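PDB 2WNK: sporozoite-specific SAG protein, which is a surface antigen of the sporozoite stage of Toxoplasma gondii, related to SAG2, built from two SRS domains and probably displayed on the parasite membrane. Local coordinates for residues V47-T50 with S54-A57. Residues are numbered along the deposited sequence; the frame is centred on the assembly and turned at random.
Sequences VCTT and SNEA
Val47 and Ala57 face each other as an antiparallel hydrogen-bonded pair, each giving its N-H to the other's carbonyl. Val47 N to Ala57 O and Ala57 N to Val47 O are both 2.9 Å. One residue on, Cys48 and Glu56 form the non-hydrogen-bonded pair, where the backbones close to 4.2 Å between Cys48 CA and Glu56 CA. Bent CA-H...O contacts run from Glu56 CA to Val47 O and from Cys48 CA to Asn55 O. Asn55 O also takes the N-H of Thr49, with Thr49 N to Asn55 O 2.9 Å; here the donor sits about 41° above the carbonyl plane.

These bonds build a short beta hairpin, strands 46-48 and 56-58, in the first SRS domain. The Cys48–Cys53 disulfide ties the end of strand 46-48 to the loop that joins the two strands, and backbone hydrogen bonding of Cys48 with Phe97 fastens the hairpin to strand 94-101.

Side-chain hydroxyls carry the polar contacts toward the turn. Thr50 OG1 lies 2.8 Å from Ser54 OG, and its one proton may go there or to Asp52 OD1. Ser54 OG in turn donates to Asn55 OD1 at 3.0 Å, in the carbonyl plane on a lone pair. Thr49 crosses Asn55 at about a right angle: Thr49 OG1, set between its own backbone N and carbonyl carbon (chi1 54°), presses on Asn55 CB at 3.1 Å. A water bonds weakly to Glu56 O, but its very short approach to Thr49 OG1 is doubtful.

Nonpolar contacts are fewer. On one face Thr49 CG2 meets Ala57 CB at 4.1 Å; on the other, Cys48 SG rests against Glu56 CG, whose carboxylate runs on to a salt bridge with Lys46.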
loop_
_atom_site.group_PDB
_atom_site.type_symbol
_atom_site.label_atom_id
_atom_site.label_comp_id
_atom_site.label_asym_id
_atom_site.label_seq_id
_atom_site.Cartn_x
_atom_site.Cartn_y
_atom_site.Cartn_z
ATOM N N VAL A 47 -9.767 17.045 7.248
ATOM C CA VAL A 47 -9.398 15.953 8.158
ATOM C C VAL A 47 -8.882 16.601 9.425
ATOM O O VAL A 47 -8.422 17.741 9.392
ATOM C CB VAL A 47 -8.281 15.084 7.603
ATOM C CG1 VAL A 47 -8.741 14.457 6.242
ATOM C CG2 VAL A 47 -6.971 15.921 7.442
ATOM N N CYS A 48 -8.902 15.868 10.539
ATOM C CA CYS A 48 -8.184 16.354 11.745
ATOM C C CYS A 48 -6.723 15.928 11.682
ATOM O O CYS A 48 -6.381 14.925 11.043
ATOM C CB CYS A 48 -8.856 15.869 13.012
ATOM S SG CYS A 48 -10.494 16.553 13.088
ATOM N N THR A 49 -5.856 16.719 12.313
ATOM C CA THR A 49 -4.448 16.409 12.313
ATOM C C THR A 49 -3.943 16.125 13.725
ATOM O O THR A 49 -2.757 15.917 13.943
ATOM C CB THR A 49 -3.627 17.555 11.655
ATOM O OG1 THR A 49 -3.972 18.789 12.330
ATOM C CG2 THR A 49 -3.959 17.597 10.143
ATOM N N THR A 50 -4.875 16.119 14.674
ATOM C CA THR A 50 -4.662 15.595 16.014
ATOM C C THR A 50 -5.880 14.733 16.379
ATOM O O THR A 50 -6.976 14.886 15.805
ATOM C CB THR A 50 -4.561 16.691 17.057
ATOM O OG1 THR A 50 -5.729 17.503 16.933
ATOM C CG2 THR A 50 -3.260 17.523 16.859
ATOM N N SER A 54 -8.276 19.094 17.616
ATOM C CA SER A 54 -7.845 20.446 17.996
ATOM C C SER A 54 -7.334 21.232 16.747
ATOM O O SER A 54 -7.412 22.466 16.704
ATOM C CB SER A 54 -6.739 20.387 19.062
ATOM O OG SER A 54 -5.557 19.842 18.484
ATOM N N ASN A 55 -6.772 20.511 15.777
ATOM C CA ASN A 55 -6.253 21.077 14.525
ATOM C C ASN A 55 -6.881 20.324 13.343
ATOM O O ASN A 55 -7.060 19.104 13.424
ATOM C CB ASN A 55 -4.730 20.937 14.487
ATOM C CG ASN A 55 -4.045 21.880 15.447
ATOM O OD1 ASN A 55 -4.115 21.680 16.664
ATOM N ND2 ASN A 55 -3.342 22.884 14.920
ATOM N N GLU A 56 -7.183 21.046 12.264
ATOM C CA GLU A 56 -7.725 20.456 11.038
ATOM C C GLU A 56 -7.030 21.020 9.831
ATOM O O GLU A 56 -6.519 22.149 9.852
ATOM C CB GLU A 56 -9.188 20.839 10.850
ATOM C CG GLU A 56 -10.103 20.452 11.922
ATOM C CD GLU A 56 -11.496 21.009 11.651
ATOM O OE1 GLU A 56 -11.687 21.646 10.582
ATOM O OE2 GLU A 56 -12.385 20.782 12.483
ATOM N N ALA A 57 -7.094 20.277 8.743
ATOM C CA ALA A 57 -6.552 20.772 7.477
ATOM C C ALA A 57 -7.411 20.245 6.327
ATOM O O ALA A 57 -8.117 19.263 6.494
ATOM C CB ALA A 57 -5.150 20.264 7.318
HETATM O O HOH W 1 -3.774 20.981 11.049
#